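Local coordinates for ABC transporter substrate-binding protein (Rhizobium radiobacter, PDB 6TFX) that binds the mannityl-opine mannopinic acid as a periplasmic solute-binding protein and probably delivers it to an ABC transporter for import, at residues T4-G9 and L219-G224; E239-T244 and W464-K469; N251-N256 and I381-A386; M373-L378 and V413-C418. All coordinates share one frame; numbering follows the deposited sequence.

Contact 1 of 4, residues T4-G9 and L219-G224; sequences TELSMG and LDVEQG
Strand 5-9 and the short strand 221-223 run parallel as neighbours in the mixed sheet of this solute-binding protein, and S7 opens their pairing by holding D220 at both its amide and its carbonyl. The S7 N-H points almost straight at the carboxylate, 2.9 Å from N to D220 OD2 with 169° at the hydrogen, and meets the lone pair of OD2 that faces away from OD1. Aspartate suits the place because CG stands beside its own backbone N (chi1 -58°), folding the carboxylate back so that OD2 stands in for a main-chain acceptor just ahead of strand 221-223; outside the two segments, K3 NZ pairs with OD1. In return S7 O accepts two N-H groups, a short bond of 2.8 Å from D220 N and a longer one of 3.3 Å from V221 N. Beyond it the regular parallel pattern takes over: G9 N gives its hydrogen to V221 O at 2.9 Å, while M8 CA lies 3.2 Å from the same V221 O in a CA-H...O contact. M8 and V221 share one face, their CB atoms 3.9 Å apart, and W464 of strand 454-467 packs against both side chains. L219 lies against G9, which has no side chain: its CD1 is 3.8 Å from G9 CA, and its CD2 touches G9 N. The last bond between the two segments runs from Q223 N to G9 O, while Q223 OE1 takes the amide hydrogen of A11.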
# COMPACT_ATOMS: atom_id res chain seq x y z
N THR A 4 2.36 28.05 10.63
CA THR A 4 2.57 26.73 11.22
C THR A 4 1.40 25.77 10.92
O THR A 4 1.38 24.67 11.46
CB THR A 4 2.84 26.84 12.74
OG1 THR A 4 1.66 27.36 13.36
CG2 THR A 4 4.09 27.68 13.08
N GLU A 5 0.43 26.19 10.09
CA GLU A 5 -0.72 25.36 9.74
C GLU A 5 -0.58 24.89 8.29
O GLU A 5 -0.44 25.73 7.39
CB GLU A 5 -2.04 26.13 9.93
CG GLU A 5 -2.23 26.64 11.36
CD GLU A 5 -3.60 27.15 11.75
OE1 GLU A 5 -4.42 27.44 10.85
OE2 GLU A 5 -3.85 27.27 12.97
N LEU A 6 -0.59 23.56 8.08
CA LEU A 6 -0.47 22.95 6.75
C LEU A 6 -1.83 22.41 6.30
O LEU A 6 -2.46 21.65 7.03
CB LEU A 6 0.56 21.80 6.76
CG LEU A 6 0.97 21.23 5.39
CD1 LEU A 6 2.36 20.66 5.45
CD2 LEU A 6 0.03 20.13 4.94
N SER A 7 -2.27 22.80 5.08
CA SER A 7 -3.52 22.31 4.52
C SER A 7 -3.14 21.40 3.34
O SER A 7 -2.35 21.81 2.46
CB SER A 7 -4.43 23.44 4.05
OG SER A 7 -4.88 24.19 5.16
N MET A 8 -3.71 20.19 3.30
CA MET A 8 -3.44 19.26 2.20
C MET A 8 -4.72 18.65 1.65
O MET A 8 -5.62 18.33 2.42
CB MET A 8 -2.43 18.18 2.59
CG MET A 8 -2.77 17.42 3.82
SD MET A 8 -1.36 16.40 4.37
CE MET A 8 -1.15 15.34 3.01
N GLY A 9 -4.78 18.54 0.32
CA GLY A 9 -5.95 18.01 -0.37
C GLY A 9 -5.62 16.65 -0.93
O GLY A 9 -4.61 16.51 -1.62
N LEU A 219 -4.68 25.28 -0.46
CA LEU A 219 -3.88 24.10 -0.11
C LEU A 219 -2.41 24.37 -0.27
O LEU A 219 -1.98 24.97 -1.26
CB LEU A 219 -4.25 22.88 -1.00
CG LEU A 219 -5.71 22.42 -1.06
CD1 LEU A 219 -5.91 21.35 -2.14
CD2 LEU A 219 -6.19 21.92 0.30
N ASP A 220 -1.61 23.85 0.66
CA ASP A 220 -0.16 23.92 0.54
C ASP A 220 0.34 22.68 -0.21
O ASP A 220 1.44 22.70 -0.78
CB ASP A 220 0.46 23.96 1.93
CG ASP A 220 -0.06 25.15 2.73
OD1 ASP A 220 0.20 26.30 2.31
OD2 ASP A 220 -0.74 24.92 3.77
N VAL A 221 -0.43 21.59 -0.16
CA VAL A 221 -0.08 20.32 -0.81
C VAL A 221 -1.33 19.76 -1.44
O VAL A 221 -2.39 19.78 -0.83
CB VAL A 221 0.46 19.30 0.24
CG1 VAL A 221 0.72 17.91 -0.38
CG2 VAL A 221 1.71 19.81 0.91
N GLU A 222 -1.19 19.16 -2.63
CA GLU A 222 -2.32 18.47 -3.24
C GLU A 222 -1.86 17.19 -3.91
O GLU A 222 -0.79 17.15 -4.53
CB GLU A 222 -3.12 19.34 -4.20
CG GLU A 222 -2.45 19.59 -5.54
CD GLU A 222 -3.36 19.81 -6.74
OE1 GLU A 222 -2.89 20.42 -7.72
OE2 GLU A 222 -4.53 19.37 -6.71
N GLN A 223 -2.66 16.14 -3.75
CA GLN A 223 -2.38 14.89 -4.46
C GLN A 223 -2.64 15.13 -5.94
O GLN A 223 -3.61 15.82 -6.32
CB GLN A 223 -3.29 13.78 -3.94
CG GLN A 223 -2.96 12.41 -4.53
CD GLN A 223 -3.66 11.29 -3.82
OE1 GLN A 223 -4.40 11.49 -2.85
NE2 GLN A 223 -3.40 10.05 -4.29
N GLY A 224 -1.78 14.57 -6.77
CA GLY A 224 -1.93 14.70 -8.20
C GLY A 224 -2.54 13.46 -8.78
O GLY A 224 -3.29 12.74 -8.10

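Contact 2 of 4, residues E239-T244 and W464-K469; sequences ENVVDT and WARKNK
R466 lays its side chain along V241, starting from a CB that turns to the sheet face shared with V241 and D243. A chi1 of 64° sets CG between the backbone N and the carbonyl carbon, 3.7 Å from V241 O and close to V241 CB, and the chain then extends to NE. CD passes D243 OD2, and NE forms a salt bridge with the same oxygen at 3.2 Å; OD2 lies near the guanidinium plane and is met on its syn side, NE somewhat out of the carboxylate plane. OD2 also receives the indole N-H of W472, which makes aspartate a fitting acceptor here. Farther out, V241 CG1 covers one guanidinium face, 3.5 Å from NH2, while NH1 nears V241 CG2, so a branched apolar residue serves as a platform for a cation. V241 and D243 stand on strand 240-244, R466 on strand 464-467, an antiparallel pair in the mixed sheet, strand 454-467 having 221-223 on its other side. V242 and A465 lie on the other face, against helix 228-235. Near the strand end, K467 bends at chi2 (-70°) and runs beside N240, where NZ bonds N240 OD1 at 2.8 Å. N240 ND2 turns to L234 O, and N468 N closes the pairing on E239 O.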
# COMPACT_ATOMS: atom_id res chain seq x y z
N GLU A 239 6.51 28.46 -8.71
CA GLU A 239 6.23 28.37 -7.27
C GLU A 239 5.87 26.94 -6.83
O GLU A 239 5.86 26.64 -5.63
CB GLU A 239 5.08 29.30 -6.89
CG GLU A 239 5.48 30.75 -6.65
CD GLU A 239 4.37 31.65 -6.15
OE1 GLU A 239 3.51 31.18 -5.37
OE2 GLU A 239 4.35 32.85 -6.54
N ASN A 240 5.51 26.09 -7.78
CA ASN A 240 5.10 24.71 -7.50
C ASN A 240 6.26 23.75 -7.65
O ASN A 240 7.14 23.95 -8.50
CB ASN A 240 3.98 24.29 -8.43
CG ASN A 240 2.70 25.07 -8.28
OD1 ASN A 240 2.39 25.63 -7.22
ND2 ASN A 240 1.91 25.09 -9.33
N VAL A 241 6.25 22.69 -6.84
CA VAL A 241 7.22 21.61 -6.89
C VAL A 241 6.37 20.35 -6.95
O VAL A 241 5.43 20.20 -6.16
CB VAL A 241 8.16 21.58 -5.64
CG1 VAL A 241 9.04 20.32 -5.64
CG2 VAL A 241 9.02 22.84 -5.58
N VAL A 242 6.69 19.45 -7.89
CA VAL A 242 5.98 18.18 -7.96
C VAL A 242 6.93 17.10 -7.46
O VAL A 242 8.06 16.98 -7.95
CB VAL A 242 5.37 17.85 -9.35
CG1 VAL A 242 4.72 16.47 -9.34
CG2 VAL A 242 4.34 18.90 -9.76
N ASP A 243 6.48 16.34 -6.46
CA ASP A 243 7.25 15.23 -5.92
C ASP A 243 6.69 13.94 -6.51
O ASP A 243 5.47 13.74 -6.48
CB ASP A 243 7.12 15.16 -4.38
CG ASP A 243 7.87 16.28 -3.67
OD1 ASP A 243 9.07 16.51 -4.01
OD2 ASP A 243 7.27 16.93 -2.80
N THR A 244 7.57 13.09 -7.08
CA THR A 244 7.18 11.76 -7.59
C THR A 244 7.77 10.83 -6.55
O THR A 244 8.99 10.88 -6.31
CB THR A 244 7.62 11.52 -9.03
OG1 THR A 244 9.04 11.64 -9.11
CG2 THR A 244 6.93 12.48 -10.01
N TRP A 464 2.52 14.19 -6.12
CA TRP A 464 1.96 15.20 -5.22
C TRP A 464 2.60 16.54 -5.50
O TRP A 464 3.79 16.59 -5.80
CB TRP A 464 2.24 14.78 -3.75
CG TRP A 464 1.48 13.56 -3.30
CD1 TRP A 464 1.73 12.25 -3.62
CD2 TRP A 464 0.40 13.54 -2.37
NE1 TRP A 464 0.81 11.43 -3.02
CE2 TRP A 464 -0.00 12.19 -2.22
CE3 TRP A 464 -0.24 14.53 -1.61
CZ2 TRP A 464 -1.02 11.81 -1.35
CZ3 TRP A 464 -1.28 14.15 -0.77
CH2 TRP A 464 -1.65 12.80 -0.64
N ALA A 465 1.80 17.62 -5.46
CA ALA A 465 2.33 18.96 -5.71
C ALA A 465 2.36 19.74 -4.39
O ALA A 465 1.52 19.53 -3.52
CB ALA A 465 1.46 19.70 -6.71
N ARG A 466 3.33 20.62 -4.25
CA ARG A 466 3.43 21.46 -3.06
C ARG A 466 3.96 22.81 -3.50
O ARG A 466 4.50 22.95 -4.60
CB ARG A 466 4.39 20.86 -2.02
CG ARG A 466 5.84 20.76 -2.48
CD ARG A 466 6.73 20.34 -1.34
NE ARG A 466 8.02 19.85 -1.82
CZ ARG A 466 9.12 20.59 -1.91
NH1 ARG A 466 9.09 21.88 -1.58
NH2 ARG A 466 10.25 20.06 -2.34
N LYS A 467 3.79 23.80 -2.64
CA LYS A 467 4.35 25.12 -2.88
C LYS A 467 5.82 25.06 -2.43
O LYS A 467 6.12 24.35 -1.47
CB LYS A 467 3.55 26.17 -2.10
CG LYS A 467 2.09 26.34 -2.59
CD LYS A 467 2.02 27.00 -3.97
CE LYS A 467 0.64 26.94 -4.56
NZ LYS A 467 0.63 27.44 -5.96
N ASN A 468 6.75 25.78 -3.12
CA ASN A 468 8.16 25.70 -2.72
C ASN A 468 8.46 26.35 -1.35
O ASN A 468 9.59 26.25 -0.87
CB ASN A 468 9.12 26.22 -3.81
CG ASN A 468 9.00 27.68 -4.13
OD1 ASN A 468 8.16 28.42 -3.59
ND2 ASN A 468 9.83 28.13 -5.05
N LYS A 469 7.45 27.00 -0.72
CA LYS A 469 7.59 27.57 0.62
C LYS A 469 7.57 26.43 1.66
O LYS A 469 7.91 26.66 2.82
CB LYS A 469 6.47 28.59 0.91
CG LYS A 469 5.05 28.03 0.93
CD LYS A 469 4.03 29.14 1.25
CE LYS A 469 2.63 28.77 0.83
NZ LYS A 469 1.77 29.97 0.70

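Contact 3 of 4, residues N251-N256 and I381-A386; sequences NLLHIN and IVLYGA. With N72 ((2~{R})-2-[[(3~{R},4~{R},5~{S})-3,4,5,6-tetrakis(oxidanyl)-2-oxidanylidene-hexyl]amino]pentanedioic acid), chain C.
H254 and Y384 stand on the same face of two antiparallel strands, their side chains slanting across each other with H254 CD2 3.9 Å from Y384 CB. One water joins them: it lies in the plane of the imidazole, 3.0 Å from H254 NE2, and donates to Y384 O. That carbonyl also accepts L252 N, so a single oxygen serves the strand pairing and the water. With CG anti to the backbone N (chi1 -158°), the Y384 ring leads away from the neighbouring strand toward the bound opine. Its OH donates to ligand OE2 at 2.6 Å, the carboxylate oxygen lying at the ring edge and in its plane; tyrosine thus supplies a donor to the opine pocket, and R375 NH2 is also hydrogen-bonded to this hydroxyl. G385 keeps the strand slim where N251 closes on it, 3.9 Å between their CA atoms, and both residues line the pocket. On the face that N251 shares, the side chains farther along are apolar: L253 slants across I381 and L383, its CD2 3.9 Å from I381 CG2. Helix 340-353 covers L253 and L383 on this face, helix 392-400 packs on L252 and A386, and strand 454-467 flanks strand 251-255 along its other edge.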
# COMPACT_ATOMS: atom_id res chain seq x y z
N ASN A 251 -0.40 -1.88 -10.93
CA ASN A 251 -1.81 -2.13 -11.19
C ASN A 251 -1.93 -3.41 -11.99
O ASN A 251 -1.20 -3.58 -12.97
CB ASN A 251 -2.38 -0.98 -12.04
CG ASN A 251 -2.10 0.36 -11.42
OD1 ASN A 251 -1.30 1.17 -11.95
ND2 ASN A 251 -2.69 0.59 -10.26
N LEU A 252 -2.82 -4.31 -11.57
CA LEU A 252 -3.04 -5.55 -12.31
C LEU A 252 -4.52 -5.78 -12.42
O LEU A 252 -5.27 -5.34 -11.52
CB LEU A 252 -2.49 -6.76 -11.55
CG LEU A 252 -0.96 -6.82 -11.41
CD1 LEU A 252 -0.56 -6.69 -9.93
CD2 LEU A 252 -0.45 -8.13 -11.97
N LEU A 253 -4.94 -6.56 -13.43
CA LEU A 253 -6.31 -7.08 -13.51
C LEU A 253 -6.19 -8.48 -12.92
O LEU A 253 -5.58 -9.36 -13.56
CB LEU A 253 -6.77 -7.21 -14.98
CG LEU A 253 -6.98 -5.90 -15.69
CD1 LEU A 253 -7.10 -6.13 -17.21
CD2 LEU A 253 -8.25 -5.22 -15.16
N HIS A 254 -6.72 -8.70 -11.69
CA HIS A 254 -6.71 -10.01 -11.05
C HIS A 254 -8.00 -10.68 -11.50
O HIS A 254 -9.08 -10.15 -11.23
CB HIS A 254 -6.73 -9.87 -9.53
CG HIS A 254 -5.49 -9.23 -9.02
ND1 HIS A 254 -4.36 -9.98 -8.70
CD2 HIS A 254 -5.23 -7.92 -8.81
CE1 HIS A 254 -3.44 -9.10 -8.32
NE2 HIS A 254 -3.90 -7.85 -8.35
N ILE A 255 -7.89 -11.82 -12.18
CA ILE A 255 -9.09 -12.48 -12.75
C ILE A 255 -9.46 -13.65 -11.85
O ILE A 255 -8.62 -14.53 -11.64
CB ILE A 255 -8.79 -13.00 -14.19
CG1 ILE A 255 -8.38 -11.83 -15.15
CG2 ILE A 255 -10.00 -13.79 -14.75
CD1 ILE A 255 -7.69 -12.43 -16.48
N ASN A 256 -10.73 -13.74 -11.43
CA ASN A 256 -11.15 -14.88 -10.61
C ASN A 256 -11.23 -16.07 -11.56
O ASN A 256 -12.20 -16.20 -12.32
CB ASN A 256 -12.48 -14.62 -9.89
CG ASN A 256 -12.85 -15.74 -8.97
OD1 ASN A 256 -12.43 -16.89 -9.16
ND2 ASN A 256 -13.64 -15.44 -7.97
N ILE A 381 -13.42 -9.69 -11.88
CA ILE A 381 -12.08 -9.19 -12.18
C ILE A 381 -11.90 -8.01 -11.25
O ILE A 381 -12.84 -7.26 -11.05
CB ILE A 381 -11.94 -8.75 -13.66
CG1 ILE A 381 -12.25 -9.92 -14.62
CG2 ILE A 381 -10.50 -8.21 -13.91
CD1 ILE A 381 -12.41 -9.42 -16.16
N VAL A 382 -10.70 -7.85 -10.71
CA VAL A 382 -10.41 -6.75 -9.79
C VAL A 382 -9.20 -5.98 -10.29
O VAL A 382 -8.13 -6.57 -10.43
CB VAL A 382 -10.15 -7.32 -8.35
CG1 VAL A 382 -9.68 -6.21 -7.40
CG2 VAL A 382 -11.39 -8.03 -7.78
N LEU A 383 -9.37 -4.69 -10.56
CA LEU A 383 -8.25 -3.83 -10.97
C LEU A 383 -7.72 -3.24 -9.64
O LEU A 383 -8.38 -2.36 -9.05
CB LEU A 383 -8.74 -2.72 -11.93
CG LEU A 383 -7.68 -1.65 -12.25
CD1 LEU A 383 -6.49 -2.27 -12.96
CD2 LEU A 383 -8.30 -0.53 -13.07
N TYR A 384 -6.57 -3.72 -9.17
CA TYR A 384 -6.02 -3.33 -7.87
C TYR A 384 -4.61 -2.79 -8.13
O TYR A 384 -3.86 -3.34 -8.95
CB TYR A 384 -5.91 -4.59 -6.99
CG TYR A 384 -5.86 -4.30 -5.51
CD1 TYR A 384 -7.03 -4.14 -4.76
CD2 TYR A 384 -4.63 -4.19 -4.84
CE1 TYR A 384 -6.99 -3.90 -3.39
CE2 TYR A 384 -4.58 -3.92 -3.47
CZ TYR A 384 -5.76 -3.74 -2.76
OH TYR A 384 -5.75 -3.55 -1.40
N GLY A 385 -4.23 -1.74 -7.41
CA GLY A 385 -2.90 -1.16 -7.57
C GLY A 385 -2.24 -1.03 -6.22
O GLY A 385 -2.80 -0.38 -5.32
N ALA A 386 -1.06 -1.62 -6.05
CA ALA A 386 -0.40 -1.56 -4.73
C ALA A 386 1.07 -1.91 -4.86
O ALA A 386 1.49 -2.51 -5.85
CB ALA A 386 -1.04 -2.56 -3.78
OAB N72 C . -3.79 4.92 -11.70
CAF N72 C . -3.61 3.85 -10.75
CAG N72 C . -4.12 4.10 -9.30
OAC N72 C . -4.37 5.44 -9.02
CAH N72 C . -3.34 3.25 -8.29
OAM N72 C . -2.15 2.64 -8.61
CAI N72 C . -2.85 3.51 -6.87
OAD N72 C . -2.55 4.87 -6.69
CAJ N72 C . -3.71 2.83 -5.84
OAE N72 C . -4.37 1.81 -6.19
CAK N72 C . -3.82 3.41 -4.40
N N72 C . -3.18 2.55 -3.44
CA N72 C . -3.90 1.89 -2.42
C N72 C . -5.40 1.84 -2.51
O N72 C . -6.23 0.99 -3.03
CB N72 C . -3.21 0.56 -2.07
CG N72 C . -4.02 -0.56 -1.43
CD N72 C . -3.18 -1.49 -0.55
OE1 N72 C . -2.15 -1.07 0.07
OE2 N72 C . -3.54 -2.68 -0.42
OXT N72 C . -5.73 2.86 -1.88
O HOH W 1 -2.41 -5.35 -7.49

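Contact 4 of 4, residues M373-L378 and V413-C418; sequences MIRKDL and VNFSHC. With MG (magnesium ion), chain G.
A chi1 of -64° sets CG of H417 beside its backbone N and sends the imidazole toward D377, whose own chi1 of -124° swings its carboxylate in from the other direction. The ring and carboxylate planes are nearly coplanar, 16° apart. H417 NE2 donates to D377 OD1 at 2.8 Å, meeting the syn lone pair in the plane of the ring. ND1 of the same imidazole is bonded to E405, so the histidine lies between two acids, which would tend to favour its protonated form. A water in the imidazole plane lies 2.7 Å from D377 OD1 and 2.8 Å from F415 O and can bridge them. The contact joins the C-terminal part of helix 367-374 and the type I beta turn from I374 to D377 to the loop between helices 392-400 and 422-430. D377, which completes the turn, has a positive phi, and its backbone O is bonded by K259. I374 fills the hydrophobic part of the contact: its CD1 reaches F415 CZ at 3.5 Å, and the two side chains slant across each other. R375 extends alongside V413, with NH2 3.4 Å from V413 CG1, while F415 CZ lies over one face of its guanidinium, the ring standing nearly upright to that plane. R375 NH1 bonds H371, a residue that also binds the opine. Within the loop, N414 OD1 accepts C418 N at 3.0 Å and N414 ND2 returns a bond to C418 O. An asparagine can thus hold both backbone groups of the cysteine, whose SG binds the magnesium ion together with C453.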
# COMPACT_ATOMS: atom_id res chain seq x y z
N MET A 373 -16.10 -4.54 -0.84
CA MET A 373 -16.80 -5.39 -1.81
C MET A 373 -15.91 -6.41 -2.45
O MET A 373 -16.28 -7.58 -2.51
CB MET A 373 -17.48 -4.55 -2.89
CG MET A 373 -18.66 -3.78 -2.38
SD MET A 373 -19.49 -2.96 -3.77
CE MET A 373 -20.25 -4.31 -4.56
N ILE A 374 -14.71 -6.02 -2.89
CA ILE A 374 -13.84 -7.00 -3.55
C ILE A 374 -13.38 -8.09 -2.60
O ILE A 374 -13.12 -9.21 -3.04
CB ILE A 374 -12.67 -6.29 -4.26
CG1 ILE A 374 -11.79 -5.51 -3.24
CG2 ILE A 374 -13.22 -5.35 -5.36
CD1 ILE A 374 -10.61 -4.78 -3.92
N ARG A 375 -13.31 -7.77 -1.30
CA ARG A 375 -12.90 -8.73 -0.26
C ARG A 375 -14.06 -9.67 0.14
O ARG A 375 -13.89 -10.52 1.01
CB ARG A 375 -12.30 -7.99 0.94
CG ARG A 375 -10.89 -7.49 0.60
CD ARG A 375 -10.36 -6.61 1.71
NE ARG A 375 -8.96 -6.23 1.52
CZ ARG A 375 -8.55 -5.27 0.70
NH1 ARG A 375 -9.42 -4.65 -0.10
NH2 ARG A 375 -7.26 -4.93 0.65
N LYS A 376 -15.25 -9.49 -0.49
CA LYS A 376 -16.41 -10.36 -0.34
C LYS A 376 -16.58 -11.18 -1.64
O LYS A 376 -17.61 -11.86 -1.81
CB LYS A 376 -17.67 -9.56 -0.03
CG LYS A 376 -17.70 -8.99 1.38
CD LYS A 376 -18.99 -8.22 1.60
CE LYS A 376 -19.12 -7.69 3.01
NZ LYS A 376 -20.28 -6.76 3.14
N ASP A 377 -15.59 -11.10 -2.57
CA ASP A 377 -15.56 -11.85 -3.84
C ASP A 377 -16.70 -11.41 -4.75
O ASP A 377 -17.27 -12.23 -5.50
CB ASP A 377 -15.66 -13.36 -3.55
CG ASP A 377 -14.55 -14.20 -4.10
OD1 ASP A 377 -13.74 -13.67 -4.91
OD2 ASP A 377 -14.49 -15.41 -3.75
N LEU A 378 -17.03 -10.12 -4.71
CA LEU A 378 -18.18 -9.63 -5.47
C LEU A 378 -17.86 -9.20 -6.90
O LEU A 378 -18.80 -8.91 -7.64
CB LEU A 378 -18.91 -8.51 -4.72
CG LEU A 378 -19.58 -8.93 -3.40
CD1 LEU A 378 -20.11 -7.75 -2.63
CD2 LEU A 378 -20.71 -9.94 -3.63
N VAL A 413 -5.14 -10.56 -0.32
CA VAL A 413 -5.58 -9.87 -1.54
C VAL A 413 -5.45 -10.79 -2.78
O VAL A 413 -5.24 -10.29 -3.89
CB VAL A 413 -4.86 -8.51 -1.73
CG1 VAL A 413 -5.44 -7.45 -0.80
CG2 VAL A 413 -3.36 -8.64 -1.52
N ASN A 414 -5.68 -12.12 -2.59
CA ASN A 414 -5.61 -13.04 -3.71
C ASN A 414 -7.01 -13.08 -4.32
O ASN A 414 -7.81 -13.99 -4.06
CB ASN A 414 -5.10 -14.42 -3.30
CG ASN A 414 -5.03 -15.43 -4.44
OD1 ASN A 414 -5.47 -15.16 -5.58
ND2 ASN A 414 -4.48 -16.62 -4.14
N PHE A 415 -7.27 -12.07 -5.14
CA PHE A 415 -8.58 -11.94 -5.81
C PHE A 415 -8.75 -12.90 -6.96
O PHE A 415 -9.88 -13.17 -7.37
CB PHE A 415 -8.74 -10.52 -6.36
CG PHE A 415 -8.68 -9.48 -5.26
CD1 PHE A 415 -9.70 -9.39 -4.32
CD2 PHE A 415 -7.61 -8.60 -5.17
CE1 PHE A 415 -9.64 -8.43 -3.29
CE2 PHE A 415 -7.57 -7.63 -4.17
CZ PHE A 415 -8.56 -7.58 -3.22
N SER A 416 -7.64 -13.38 -7.53
CA SER A 416 -7.71 -14.29 -8.67
C SER A 416 -8.00 -15.72 -8.25
O SER A 416 -8.34 -16.54 -9.10
CB SER A 416 -6.41 -14.25 -9.47
OG SER A 416 -5.35 -14.74 -8.67
N HIS A 417 -7.84 -16.03 -6.94
CA HIS A 417 -7.99 -17.40 -6.42
C HIS A 417 -6.88 -18.31 -7.00
O HIS A 417 -7.05 -19.51 -7.16
CB HIS A 417 -9.41 -17.95 -6.63
CG HIS A 417 -10.43 -17.17 -5.85
ND1 HIS A 417 -11.04 -17.70 -4.73
CD2 HIS A 417 -10.93 -15.93 -6.07
CE1 HIS A 417 -11.85 -16.76 -4.28
NE2 HIS A 417 -11.84 -15.68 -5.05
N CYS A 418 -5.70 -17.69 -7.26
CA CYS A 418 -4.52 -18.36 -7.79
C CYS A 418 -4.06 -19.44 -6.79
O CYS A 418 -4.09 -19.22 -5.57
CB CYS A 418 -3.42 -17.32 -8.02
SG CYS A 418 -1.83 -17.99 -8.57
MG MG G . -2.73 -18.32 -10.50
O HOH W 2 -12.10 -11.93 -6.15

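From the N terminus, strand 5-10 waits about 210 residues for its partner, and contact 1 closes that loop at strand 221-223. Contact 2 opens only afterwards; its return strand 454-467 lies beside 221-223, so the two touch through E222 with A465 and D220 with K467. Strand 240-255 carries contact 2 at its start and contact 3 at its far end, about 31 Å away between centres. Contacts 3 and 4 both fall within the span of contact 2, and they cross, since their segments alternate along the chain; R375 and Y384 join them beside the opine. The sheet links contacts 1, 2 and 3, while contact 4 adds the magnesium-bearing loop.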